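Local coordinates for protein GH127 beta-L-arabinofuranoside (Geobacillus stearothermophilus, PDB 4QK0) that probably hydrolyses beta-L-arabinofuranosidic linkages, as a glycoside hydrolase of family GH127, at residues A[435-440]-A[511-516]; A[439-444]-A[484-489]; A[466-471]-A[525-530]. All coordinates share one frame; numbering follows the deposited sequence.

Contact 1: residues A[435-440]-A[511-516]; sequences ALFVHL and KGYAYI
Phe437 and Tyr513 meet from strands 436-438 and 513-516, whose axes come no closer than 8.8 Å and run at 143°, because strand 479-486 lies between them in the same sheet. Side chains therefore make the contact, crossing above the middle strand. The Phe437 ring sets its edge toward the face of Tyr513 in a T-shaped pair, planes 88° apart, with Phe437 CD1 3.9 Å from Tyr513 CD2. With CG anti to its carbonyl carbon (chi1 -81°), the Tyr513 ring reaches across to His439, where OH and His439 ND1 share a hydrogen bond of 2.6 Å; either could be the donor. Tyr515 comes in at the rim of Phe437, its OH 3.7 Å from Phe437 CE1 and close to that ring's plane. Met352, from a loop of the catalytic domain, touches the side chains of all four. Replacing Tyr513 with an alanine would probably deprive His439 ND1 of its mate and the Phe437 edge of the face it meets. The chemistry is thus an aromatic cluster with one polar tie in it, a short bond that limits how the buried imidazole can turn.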
ATOM      1  N   ALA A 435      16.910  43.905 -12.592  1.00 55.01           N
ATOM      2  CA  ALA A 435      18.052  43.121 -12.109  1.00 44.01           C
ATOM      3  C   ALA A 435      18.422  41.939 -12.998  1.00 40.95           C
ATOM      4  O   ALA A 435      17.600  41.447 -13.776  1.00 49.86           O
ATOM      5  CB  ALA A 435      17.734  42.614 -10.715  1.00 43.62           C
ATOM      6  N   LEU A 436      19.664  41.485 -12.908  1.00 36.44           N
ATOM      7  CA  LEU A 436      20.031  40.150 -13.408  1.00 36.65           C
ATOM      8  C   LEU A 436      20.071  39.174 -12.194  1.00 34.97           C
ATOM      9  O   LEU A 436      20.806  39.402 -11.216  1.00 32.10           O
ATOM     10  CB  LEU A 436      21.359  40.192 -14.132  1.00 36.89           C
ATOM     11  CG  LEU A 436      21.803  39.018 -15.024  1.00 38.59           C
ATOM     12  CD1 LEU A 436      22.763  38.129 -14.309  1.00 39.72           C
ATOM     13  CD2 LEU A 436      20.671  38.190 -15.593  1.00 38.79           C
ATOM     14  N   PHE A 437      19.200  38.164 -12.229  1.00 30.14           N
ATOM     15  CA  PHE A 437      19.046  37.159 -11.134  1.00 30.05           C
ATOM     16  C   PHE A 437      19.802  35.884 -11.472  1.00 30.43           C
ATOM     17  O   PHE A 437      19.726  35.430 -12.607  1.00 27.53           O
ATOM     18  CB  PHE A 437      17.583  36.808 -10.881  1.00 29.59           C
ATOM     19  CG  PHE A 437      16.791  37.933 -10.298  1.00 30.38           C
ATOM     20  CD1 PHE A 437      16.832  38.184  -8.963  1.00 31.48           C
ATOM     21  CD2 PHE A 437      16.078  38.781 -11.115  1.00 33.88           C
ATOM     22  CE1 PHE A 437      16.142  39.242  -8.428  1.00 36.02           C
ATOM     23  CE2 PHE A 437      15.358  39.843 -10.602  1.00 35.25           C
ATOM     24  CZ  PHE A 437      15.402  40.086  -9.249  1.00 38.82           C
ATOM     25  N   VAL A 438      20.583  35.386 -10.506  1.00 28.82           N
ATOM     26  CA  VAL A 438      21.221  34.073 -10.584  1.00 29.52           C
ATOM     27  C   VAL A 438      20.408  33.102  -9.702  1.00 28.36           C
ATOM     28  O   VAL A 438      20.371  33.252  -8.471  1.00 25.83           O
ATOM     29  CB  VAL A 438      22.671  34.134 -10.111  1.00 29.75           C
ATOM     30  CG1 VAL A 438      23.376  32.814 -10.376  1.00 33.40           C
ATOM     31  CG2 VAL A 438      23.402  35.224 -10.882  1.00 32.72           C
ATOM     32  N   HIS A 439      19.716  32.160 -10.343  1.00 26.13           N
ATOM     33  CA  HIS A 439      18.916  31.166  -9.618  1.00 24.72           C
ATOM     34  C   HIS A 439      19.728  29.923  -9.249  1.00 26.27           C
ATOM     35  O   HIS A 439      19.667  29.456  -8.112  1.00 26.34           O
ATOM     36  CB  HIS A 439      17.775  30.657 -10.455  1.00 23.50           C
ATOM     37  CG  HIS A 439      16.806  31.696 -10.846  1.00 24.72           C
ATOM     38  ND1 HIS A 439      16.430  32.716 -10.000  1.00 26.75           N
ATOM     39  CD2 HIS A 439      16.132  31.881 -11.999  1.00 24.93           C
ATOM     40  CE1 HIS A 439      15.564  33.485 -10.622  1.00 27.28           C
ATOM     41  NE2 HIS A 439      15.353  32.989 -11.830  1.00 28.23           N
ATOM     42  N   LEU A 440      20.494  29.407 -10.214  1.00 28.00           N
ATOM     43  CA  LEU A 440      21.264  28.153 -10.036  1.00 26.80           C
ATOM     44  C   LEU A 440      22.764  28.401 -10.152  1.00 29.61           C
ATOM     45  O   LEU A 440      23.230  29.335 -10.866  1.00 26.30           O
ATOM     46  CB  LEU A 440      20.857  27.160 -11.101  1.00 26.06           C
ATOM     47  CG  LEU A 440      19.343  26.829 -11.209  1.00 24.96           C
ATOM     48  CD1 LEU A 440      19.039  25.871 -12.329  1.00 22.13           C
ATOM     49  CD2 LEU A 440      18.824  26.251  -9.933  1.00 24.40           C
ATOM     50  N   LYS A 511      13.701  38.044   0.631  1.00 32.70           N
ATOM     51  CA  LYS A 511      13.058  36.786   0.218  1.00 30.50           C
ATOM     52  C   LYS A 511      14.021  35.839  -0.458  1.00 26.34           C
ATOM     53  O   LYS A 511      13.797  35.421  -1.593  1.00 25.75           O
ATOM     54  CB  LYS A 511      11.896  37.070  -0.704  1.00 34.55           C
ATOM     55  CG  LYS A 511      10.797  37.828  -0.001  1.00 36.63           C
ATOM     56  CD  LYS A 511       9.632  38.048  -0.937  1.00 40.52           C
ATOM     57  CE  LYS A 511       8.408  38.444  -0.144  1.00 49.43           C
ATOM     58  NZ  LYS A 511       7.235  38.439  -1.044  1.00 50.35           N
ATOM     59  N   GLY A 512      15.135  35.598   0.212  1.00 25.31           N
ATOM     60  CA  GLY A 512      16.126  34.645  -0.239  1.00 28.40           C
ATOM     61  C   GLY A 512      17.006  35.047  -1.390  1.00 26.39           C
ATOM     62  O   GLY A 512      17.773  34.221  -1.867  1.00 28.09           O
ATOM     63  N   TYR A 513      16.968  36.314  -1.807  1.00 30.00           N
ATOM     64  CA  TYR A 513      17.909  36.838  -2.841  1.00 28.53           C
ATOM     65  C   TYR A 513      18.696  37.987  -2.246  1.00 28.95           C
ATOM     66  O   TYR A 513      18.129  38.876  -1.643  1.00 29.90           O
ATOM     67  CB  TYR A 513      17.182  37.297  -4.115  1.00 26.30           C
ATOM     68  CG  TYR A 513      16.836  36.156  -5.030  1.00 25.72           C
ATOM     69  CD1 TYR A 513      15.691  35.387  -4.808  1.00 25.10           C
ATOM     70  CD2 TYR A 513      17.689  35.779  -6.071  1.00 27.76           C
ATOM     71  CE1 TYR A 513      15.353  34.336  -5.630  1.00 24.10           C
ATOM     72  CE2 TYR A 513      17.401  34.678  -6.857  1.00 28.27           C
ATOM     73  CZ  TYR A 513      16.224  33.951  -6.624  1.00 26.73           C
ATOM     74  OH  TYR A 513      15.894  32.890  -7.428  1.00 25.43           O
ATOM     75  N   ALA A 514      20.016  37.962  -2.407  1.00 28.72           N
ATOM     76  CA  ALA A 514      20.856  39.126  -2.050  1.00 28.12           C
ATOM     77  C   ALA A 514      20.900  40.097  -3.263  1.00 30.76           C
ATOM     78  O   ALA A 514      21.305  39.701  -4.372  1.00 30.27           O
ATOM     79  CB  ALA A 514      22.264  38.664  -1.693  1.00 29.62           C
ATOM     80  N   TYR A 515      20.425  41.319  -3.055  1.00 29.65           N
ATOM     81  CA  TYR A 515      20.420  42.329  -4.098  1.00 29.43           C
ATOM     82  C   TYR A 515      21.663  43.199  -4.015  1.00 29.37           C
ATOM     83  O   TYR A 515      21.817  44.003  -3.105  1.00 26.63           O
ATOM     84  CB  TYR A 515      19.186  43.173  -3.975  1.00 30.50           C
ATOM     85  CG  TYR A 515      17.956  42.422  -4.354  1.00 32.47           C
ATOM     86  CD1 TYR A 515      17.369  41.522  -3.472  1.00 34.28           C
ATOM     87  CD2 TYR A 515      17.337  42.629  -5.593  1.00 33.35           C
ATOM     88  CE1 TYR A 515      16.200  40.856  -3.800  1.00 31.69           C
ATOM     89  CE2 TYR A 515      16.186  41.967  -5.924  1.00 33.40           C
ATOM     90  CZ  TYR A 515      15.639  41.072  -5.015  1.00 33.07           C
ATOM     91  OH  TYR A 515      14.509  40.417  -5.348  1.00 33.69           O
ATOM     92  N   ILE A 516      22.578  42.983  -4.948  1.00 27.71           N
ATOM     93  CA  ILE A 516      23.794  43.751  -5.012  1.00 30.41           C
ATOM     94  C   ILE A 516      23.794  44.802  -6.137  1.00 29.42           C
ATOM     95  O   ILE A 516      23.966  44.477  -7.338  1.00 28.41           O
ATOM     96  CB  ILE A 516      24.983  42.831  -5.182  1.00 38.15           C
ATOM     97  CG1 ILE A 516      24.947  41.776  -4.078  1.00 40.33           C
ATOM     98  CG2 ILE A 516      26.289  43.663  -5.144  1.00 38.75           C
ATOM     99  CD1 ILE A 516      26.094  40.811  -4.156  1.00 45.52           C
TER

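Contact 2: residues A[439-444]-A[484-489]; sequences HLYVGS and GLRIPG
Arg486 and His439 meet where strand 479-486 ends beside the loop 439-444, and the arginine side chain can be walked outward from its root. CB already points toward the loop, 4.0 Å from His439 O. The chain starts extended, CG anti to the backbone N (chi1 174°), and then turns about the CG-CD bond (chi3 64°), which swings the guanidinium round so that its NE side looks at the loop. CD lies 3.9 Å from His439 O and CZ 3.3 Å from it. NE donates to His439 O at 2.7 Å, and NH2 donates to the same oxygen at 2.9 Å. This is a side-on grip: both nitrogens lie in the carbonyl plane, and the oxygen lies in the guanidinium plane. Beyond it stands helix 354-365, where NH1 forms a salt bridge with Asp358 and NH2 a second one with Glu361. The His439 imidazole takes no part here; its CB points away from Arg486, and ND1 is bonded to Tyr513.

The backbone of Arg486 is held as well. Tyr441 OH donates to Arg486 O at 2.7 Å, with that oxygen at the edge of the tyrosine ring and in its plane, while the donor is tilted 17° from the carbonyl plane. Beside this bond, Tyr441 CE2 lies 4.3 Å from Pro488 CG, and Tyr441 OH is 3.7 Å from Leu485 CB.

Two buried carbonyls, one from each segment, are thus satisfied by side chains of the other. Since NE and NH2 share one neutral oxygen, with NH1 and NH2 also paired to carboxylates, the guanidinium is probably held against rotation, and its buried positive charge is probably well balanced by the catalytic-domain helix.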
ATOM      1  N   HIS A 439      19.716  32.160 -10.343  1.00 26.13           N
ATOM      2  CA  HIS A 439      18.916  31.166  -9.618  1.00 24.72           C
ATOM      3  C   HIS A 439      19.728  29.923  -9.249  1.00 26.27           C
ATOM      4  O   HIS A 439      19.667  29.456  -8.112  1.00 26.34           O
ATOM      5  CB  HIS A 439      17.775  30.657 -10.455  1.00 23.50           C
ATOM      6  CG  HIS A 439      16.806  31.696 -10.846  1.00 24.72           C
ATOM      7  ND1 HIS A 439      16.430  32.716 -10.000  1.00 26.75           N
ATOM      8  CD2 HIS A 439      16.132  31.881 -11.999  1.00 24.93           C
ATOM      9  CE1 HIS A 439      15.564  33.485 -10.622  1.00 27.28           C
ATOM     10  NE2 HIS A 439      15.353  32.989 -11.830  1.00 28.23           N
ATOM     11  N   LEU A 440      20.494  29.407 -10.214  1.00 28.00           N
ATOM     12  CA  LEU A 440      21.264  28.153 -10.036  1.00 26.80           C
ATOM     13  C   LEU A 440      22.764  28.401 -10.152  1.00 29.61           C
ATOM     14  O   LEU A 440      23.230  29.335 -10.866  1.00 26.30           O
ATOM     15  CB  LEU A 440      20.857  27.160 -11.101  1.00 26.06           C
ATOM     16  CG  LEU A 440      19.343  26.829 -11.209  1.00 24.96           C
ATOM     17  CD1 LEU A 440      19.039  25.871 -12.329  1.00 22.13           C
ATOM     18  CD2 LEU A 440      18.824  26.251  -9.933  1.00 24.40           C
ATOM     19  N   TYR A 441      23.503  27.633  -9.368  1.00 25.14           N
ATOM     20  CA  TYR A 441      24.930  27.754  -9.315  1.00 27.88           C
ATOM     21  C   TYR A 441      25.541  26.612 -10.160  1.00 30.00           C
ATOM     22  O   TYR A 441      25.614  25.477  -9.768  1.00 31.35           O
ATOM     23  CB  TYR A 441      25.414  27.799  -7.877  1.00 28.40           C
ATOM     24  CG  TYR A 441      24.930  29.069  -7.236  1.00 27.62           C
ATOM     25  CD1 TYR A 441      25.413  30.292  -7.649  1.00 29.55           C
ATOM     26  CD2 TYR A 441      23.933  29.063  -6.278  1.00 29.91           C
ATOM     27  CE1 TYR A 441      24.930  31.478  -7.105  1.00 32.01           C
ATOM     28  CE2 TYR A 441      23.434  30.248  -5.738  1.00 32.69           C
ATOM     29  CZ  TYR A 441      23.972  31.459  -6.153  1.00 31.54           C
ATOM     30  OH  TYR A 441      23.482  32.631  -5.655  1.00 31.18           O
ATOM     31  N   VAL A 442      25.886  26.989 -11.371  1.00 30.72           N
ATOM     32  CA  VAL A 442      26.224  26.084 -12.446  1.00 34.11           C
ATOM     33  C   VAL A 442      27.287  26.812 -13.237  1.00 32.63           C
ATOM     34  O   VAL A 442      27.060  27.953 -13.640  1.00 31.40           O
ATOM     35  CB  VAL A 442      25.041  25.863 -13.408  1.00 34.72           C
ATOM     36  CG1 VAL A 442      25.469  24.961 -14.552  1.00 34.99           C
ATOM     37  CG2 VAL A 442      23.857  25.249 -12.687  1.00 34.98           C
ATOM     38  N   GLY A 443      28.424  26.162 -13.421  1.00 33.07           N
ATOM     39  CA  GLY A 443      29.494  26.661 -14.269  1.00 34.91           C
ATOM     40  C   GLY A 443      28.920  27.038 -15.627  1.00 38.63           C
ATOM     41  O   GLY A 443      28.353  26.208 -16.309  1.00 35.64           O
ATOM     42  N   SER A 444      29.009  28.316 -15.981  1.00 38.81           N
ATOM     43  CA  SER A 444      28.336  28.842 -17.170  1.00 34.68           C
ATOM     44  C   SER A 444      28.688  30.300 -17.438  1.00 32.78           C
ATOM     45  O   SER A 444      29.291  30.975 -16.603  1.00 32.21           O
ATOM     46  CB  SER A 444      26.843  28.794 -16.969  1.00 34.04           C
ATOM     47  OG  SER A 444      26.480  29.552 -15.819  1.00 34.64           O
ATOM     48  N   GLY A 484      21.063  39.969  -8.609  1.00 31.04           N
ATOM     49  CA  GLY A 484      20.273  39.264  -7.561  1.00 32.80           C
ATOM     50  C   GLY A 484      20.767  37.835  -7.393  1.00 28.07           C
ATOM     51  O   GLY A 484      20.704  37.073  -8.324  1.00 32.61           O
ATOM     52  N   LEU A 485      21.330  37.515  -6.249  1.00 25.96           N
ATOM     53  CA  LEU A 485      21.915  36.191  -6.012  1.00 28.60           C
ATOM     54  C   LEU A 485      21.116  35.352  -4.995  1.00 30.06           C
ATOM     55  O   LEU A 485      20.967  35.779  -3.877  1.00 29.79           O
ATOM     56  CB  LEU A 485      23.340  36.350  -5.516  1.00 28.31           C
ATOM     57  CG  LEU A 485      24.196  37.280  -6.388  1.00 31.93           C
ATOM     58  CD1 LEU A 485      25.560  37.447  -5.769  1.00 33.95           C
ATOM     59  CD2 LEU A 485      24.357  36.766  -7.779  1.00 34.55           C
ATOM     60  N   ARG A 486      20.598  34.189  -5.403  1.00 31.24           N
ATOM     61  CA  ARG A 486      19.851  33.348  -4.471  1.00 31.13           C
ATOM     62  C   ARG A 486      20.746  32.849  -3.362  1.00 27.70           C
ATOM     63  O   ARG A 486      21.850  32.361  -3.581  1.00 29.26           O
ATOM     64  CB  ARG A 486      19.234  32.138  -5.143  1.00 32.59           C
ATOM     65  CG  ARG A 486      18.576  31.183  -4.116  1.00 30.74           C
ATOM     66  CD  ARG A 486      17.795  30.090  -4.778  1.00 30.89           C
ATOM     67  NE  ARG A 486      18.680  29.244  -5.560  1.00 32.63           N
ATOM     68  CZ  ARG A 486      19.177  28.062  -5.186  1.00 31.00           C
ATOM     69  NH1 ARG A 486      18.877  27.494  -4.008  1.00 32.31           N
ATOM     70  NH2 ARG A 486      19.974  27.454  -6.018  1.00 28.37           N
ATOM     71  N   ILE A 487      20.272  33.018  -2.149  1.00 27.31           N
ATOM     72  CA  ILE A 487      20.951  32.446  -0.998  1.00 28.41           C
ATOM     73  C   ILE A 487      20.180  31.133  -0.685  1.00 27.61           C
ATOM     74  O   ILE A 487      19.016  31.194  -0.232  1.00 24.55           O
ATOM     75  CB  ILE A 487      20.960  33.418   0.196  1.00 27.34           C
ATOM     76  CG1 ILE A 487      21.541  34.773  -0.218  1.00 29.09           C
ATOM     77  CG2 ILE A 487      21.793  32.842   1.337  1.00 27.40           C
ATOM     78  CD1 ILE A 487      22.916  34.722  -0.874  1.00 33.55           C
ATOM     79  N   PRO A 488      20.781  29.969  -0.989  1.00 24.99           N
ATOM     80  CA  PRO A 488      19.992  28.710  -0.905  1.00 27.42           C
ATOM     81  C   PRO A 488      19.469  28.444   0.476  1.00 23.68           C
ATOM     82  O   PRO A 488      20.174  28.656   1.469  1.00 24.07           O
ATOM     83  CB  PRO A 488      21.000  27.635  -1.273  1.00 29.97           C
ATOM     84  CG  PRO A 488      22.005  28.375  -2.136  1.00 29.51           C
ATOM     85  CD  PRO A 488      22.144  29.699  -1.455  1.00 27.29           C
ATOM     86  N   GLY A 489      18.182  28.149   0.520  1.00 28.01           N
ATOM     87  CA  GLY A 489      17.493  27.877   1.785  1.00 30.56           C
ATOM     88  C   GLY A 489      18.143  26.759   2.580  1.00 30.54           C
ATOM     89  O   GLY A 489      18.008  26.745   3.773  1.00 31.77           O
TER

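Contact 3: residues A[466-471]-A[525-530]; sequences DGTVRL and EVKLYF
Val469 and Leu528 form the central hydrogen-bonded pair of an antiparallel ladder between strands 468-471 and 525-529. Their mutual bonds are nearly straight, Val469 N to Leu528 O at 2.8 Å and Leu528 N to Val469 O at 2.7 Å. Leu471 and Val526 repeat the pattern, while Thr468 with Tyr529 and Arg470 with Lys527 are the non-hydrogen-bonded pairs. The ladder runs on past the strand end, where Phe530 N donates to Gly467 O. Here Gly467 CA comes within 3.3 Å of Phe530 O in a CA-H...O contact. Just before it, Asp466 OD2 accepts from Thr468 N, forming an Asx turn that leads into the strand.

Apolar contacts occupy the face carrying Val469, Leu471, Val526 and Leu528. Val469 CB lies 4.0 Å from Leu528 CB, the same spacing as Leu471 CB to Val526 CB, and Leu485 of the opposing sheet touches both Leu471 and Leu528.

The other face carries Thr468, Arg470, Lys527 and Tyr529, and the ionic contacts involve Arg470, Lys527 and Glu525. Arg470 NE makes a stretched salt bridge of 3.5 Å with Glu525 OE2, diagonally across the ladder, its guanidinium plane turned 29° from the carboxylate. Arg470 NH2 also stands 4.5 Å from Lys527 NZ, a like-charge approach that Glu525 probably eases. The same Lys527 NZ lies 3.6 Å from Thr468 CG2.

In this beta-sandwich, then, backbone bonds join the two strands, the aliphatic face packs against the second sheet, and the more solvent-accessible side adds a single long salt bridge between them.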
ATOM      1  N   ASP A 466      30.663  21.411  -4.137  1.00 34.89           N
ATOM      2  CA  ASP A 466      31.327  22.404  -3.308  1.00 35.43           C
ATOM      3  C   ASP A 466      30.559  23.730  -3.392  1.00 32.52           C
ATOM      4  O   ASP A 466      29.960  24.043  -4.440  1.00 36.28           O
ATOM      5  CB  ASP A 466      32.778  22.536  -3.821  1.00 40.07           C
ATOM      6  CG  ASP A 466      33.494  23.690  -3.227  1.00 48.67           C
ATOM      7  OD1 ASP A 466      33.914  23.578  -2.066  1.00 48.58           O
ATOM      8  OD2 ASP A 466      33.599  24.723  -3.924  1.00 57.74           O
ATOM      9  N   GLY A 467      30.598  24.505  -2.316  1.00 28.88           N
ATOM     10  CA  GLY A 467      29.797  25.709  -2.230  1.00 35.28           C
ATOM     11  C   GLY A 467      30.459  27.038  -2.596  1.00 37.36           C
ATOM     12  O   GLY A 467      29.878  28.111  -2.368  1.00 34.01           O
ATOM     13  N   THR A 468      31.662  26.978  -3.161  1.00 34.17           N
ATOM     14  CA  THR A 468      32.392  28.177  -3.580  1.00 33.64           C
ATOM     15  C   THR A 468      32.055  28.492  -5.037  1.00 34.51           C
ATOM     16  O   THR A 468      32.157  27.640  -5.944  1.00 32.85           O
ATOM     17  CB  THR A 468      33.904  28.010  -3.387  1.00 37.35           C
ATOM     18  OG1 THR A 468      34.191  27.958  -1.967  1.00 35.68           O
ATOM     19  CG2 THR A 468      34.655  29.198  -3.982  1.00 41.62           C
ATOM     20  N   VAL A 469      31.579  29.718  -5.240  1.00 32.17           N
ATOM     21  CA  VAL A 469      31.222  30.209  -6.566  1.00 35.39           C
ATOM     22  C   VAL A 469      31.941  31.517  -6.875  1.00 35.71           C
ATOM     23  O   VAL A 469      31.940  32.464  -6.068  1.00 32.22           O
ATOM     24  CB  VAL A 469      29.711  30.482  -6.696  1.00 32.76           C
ATOM     25  CG1 VAL A 469      29.377  30.876  -8.109  1.00 34.26           C
ATOM     26  CG2 VAL A 469      28.890  29.254  -6.293  1.00 35.58           C
ATOM     27  N   ARG A 470      32.550  31.565  -8.051  1.00 40.95           N
ATOM     28  CA  ARG A 470      33.245  32.766  -8.520  1.00 46.26           C
ATOM     29  C   ARG A 470      32.505  33.342  -9.729  1.00 38.86           C
ATOM     30  O   ARG A 470      32.360  32.683 -10.746  1.00 36.04           O
ATOM     31  CB  ARG A 470      34.666  32.368  -8.886  1.00 47.04           C
ATOM     32  CG  ARG A 470      35.524  33.571  -9.130  1.00 63.19           C
ATOM     33  CD  ARG A 470      36.861  33.241  -9.867  1.00 74.64           C
ATOM     34  NE  ARG A 470      37.895  33.093  -8.857  1.00 89.70           N
ATOM     35  CZ  ARG A 470      39.076  32.505  -9.045  1.00102.44           C
ATOM     36  NH1 ARG A 470      39.432  31.993 -10.225  1.00101.02           N
ATOM     37  NH2 ARG A 470      39.914  32.434  -8.021  1.00115.28           N
ATOM     38  N   LEU A 471      31.971  34.544  -9.563  1.00 37.54           N
ATOM     39  CA  LEU A 471      31.273  35.275 -10.631  1.00 43.35           C
ATOM     40  C   LEU A 471      32.127  36.438 -11.109  1.00 42.99           C
ATOM     41  O   LEU A 471      32.513  37.295 -10.323  1.00 46.05           O
ATOM     42  CB  LEU A 471      29.980  35.898 -10.125  1.00 44.44           C
ATOM     43  CG  LEU A 471      28.877  34.978  -9.707  1.00 48.79           C
ATOM     44  CD1 LEU A 471      27.804  35.765  -8.990  1.00 55.55           C
ATOM     45  CD2 LEU A 471      28.263  34.350 -10.922  1.00 48.82           C
ATOM     46  N   GLU A 525      34.882  40.892  -9.669  1.00 36.20           N
ATOM     47  CA  GLU A 525      34.757  39.515  -9.202  1.00 41.04           C
ATOM     48  C   GLU A 525      33.970  39.409  -7.889  1.00 38.97           C
ATOM     49  O   GLU A 525      34.270  40.081  -6.900  1.00 40.67           O
ATOM     50  CB  GLU A 525      36.121  38.913  -9.017  1.00 48.62           C
ATOM     51  CG  GLU A 525      36.041  37.411  -8.920  1.00 64.43           C
ATOM     52  CD  GLU A 525      37.409  36.781  -8.716  1.00 70.94           C
ATOM     53  OE1 GLU A 525      38.164  36.724  -9.692  1.00 74.03           O
ATOM     54  OE2 GLU A 525      37.715  36.336  -7.585  1.00 76.72           O
ATOM     55  N   VAL A 526      32.913  38.612  -7.927  1.00 37.26           N
ATOM     56  CA  VAL A 526      32.105  38.307  -6.755  1.00 35.53           C
ATOM     57  C   VAL A 526      32.400  36.864  -6.386  1.00 35.78           C
ATOM     58  O   VAL A 526      32.278  35.984  -7.231  1.00 33.35           O
ATOM     59  CB  VAL A 526      30.609  38.437  -7.051  1.00 36.56           C
ATOM     60  CG1 VAL A 526      29.775  38.140  -5.803  1.00 40.31           C
ATOM     61  CG2 VAL A 526      30.274  39.821  -7.574  1.00 33.60           C
ATOM     62  N   LYS A 527      32.823  36.654  -5.136  1.00 36.62           N
ATOM     63  CA  LYS A 527      32.997  35.314  -4.576  1.00 39.59           C
ATOM     64  C   LYS A 527      31.918  34.996  -3.561  1.00 39.11           C
ATOM     65  O   LYS A 527      31.683  35.764  -2.598  1.00 36.81           O
ATOM     66  CB  LYS A 527      34.383  34.990  -3.981  1.00 45.01           C
ATOM     67  CG  LYS A 527      35.266  34.386  -5.053  1.00 50.18           C
ATOM     68  CD  LYS A 527      36.722  34.281  -4.657  1.00 55.51           C
ATOM     69  CE  LYS A 527      36.948  33.093  -3.739  1.00 61.26           C
ATOM     70  NZ  LYS A 527      37.106  31.831  -4.503  1.00 64.54           N
ATOM     71  N   LEU A 528      31.251  33.869  -3.811  1.00 40.93           N
ATOM     72  CA  LEU A 528      30.219  33.356  -2.915  1.00 40.81           C
ATOM     73  C   LEU A 528      30.722  32.110  -2.260  1.00 38.31           C
ATOM     74  O   LEU A 528      31.314  31.268  -2.918  1.00 33.11           O
ATOM     75  CB  LEU A 528      28.979  33.005  -3.679  1.00 41.68           C
ATOM     76  CG  LEU A 528      28.346  34.062  -4.574  1.00 45.07           C
ATOM     77  CD1 LEU A 528      27.148  33.499  -5.309  1.00 48.55           C
ATOM     78  CD2 LEU A 528      27.886  35.193  -3.711  1.00 47.74           C
ATOM     79  N   TYR A 529      30.485  31.999  -0.955  1.00 38.81           N
ATOM     80  CA  TYR A 529      30.852  30.805  -0.205  1.00 37.82           C
ATOM     81  C   TYR A 529      29.634  30.325   0.587  1.00 36.22           C
ATOM     82  O   TYR A 529      29.110  31.048   1.449  1.00 26.65           O
ATOM     83  CB  TYR A 529      32.022  31.066   0.734  1.00 44.68           C
ATOM     84  CG  TYR A 529      32.244  29.911   1.701  1.00 58.89           C
ATOM     85  CD1 TYR A 529      32.480  28.618   1.218  1.00 62.19           C
ATOM     86  CD2 TYR A 529      32.196  30.106   3.097  1.00 62.56           C
ATOM     87  CE1 TYR A 529      32.672  27.564   2.098  1.00 68.00           C
ATOM     88  CE2 TYR A 529      32.385  29.055   3.977  1.00 68.47           C
ATOM     89  CZ  TYR A 529      32.620  27.789   3.469  1.00 71.59           C
ATOM     90  OH  TYR A 529      32.786  26.733   4.326  1.00 81.92           O
ATOM     91  N   PHE A 530      29.147  29.139   0.202  1.00 34.01           N
ATOM     92  CA  PHE A 530      28.021  28.496   0.845  1.00 34.72           C
ATOM     93  C   PHE A 530      28.576  27.265   1.562  1.00 32.88           C
ATOM     94  O   PHE A 530      28.857  26.261   0.917  1.00 34.33           O
ATOM     95  CB  PHE A 530      26.986  28.053  -0.188  1.00 33.20           C
ATOM     96  CG  PHE A 530      26.436  29.180  -1.035  1.00 34.67           C
ATOM     97  CD1 PHE A 530      25.809  30.291  -0.444  1.00 34.03           C
ATOM     98  CD2 PHE A 530      26.467  29.107  -2.410  1.00 33.61           C
ATOM     99  CE1 PHE A 530      25.283  31.317  -1.212  1.00 29.61           C
ATOM    100  CE2 PHE A 530      25.946  30.140  -3.186  1.00 34.82           C
ATOM    101  CZ  PHE A 530      25.347  31.251  -2.580  1.00 33.24           C
TER

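Contacts 1 and 2 share His439 and Leu440, and their centres are 8 Å apart; backbone bonds such as Leu436 O to Gly484 N (2.7 Å) bind their strands into one sheet. Contact 3 belongs to the opposing antiparallel sheet. It meets contact 2, about 10 Å away between centres, through Leu485 CD2 to Leu471 CD1 (3.8 Å) and Tyr441 CE1 to Leu528 CD1 (3.5 Å), so the loop 439-444 helps fill the interface of the sandwich. Contacts 1 and 3, with centres about 14 Å apart, do not touch. Toward the helical catalytic domain, contacts 1 and 2 both border helix 354-365, whereas contact 3 lies on the farther sheet.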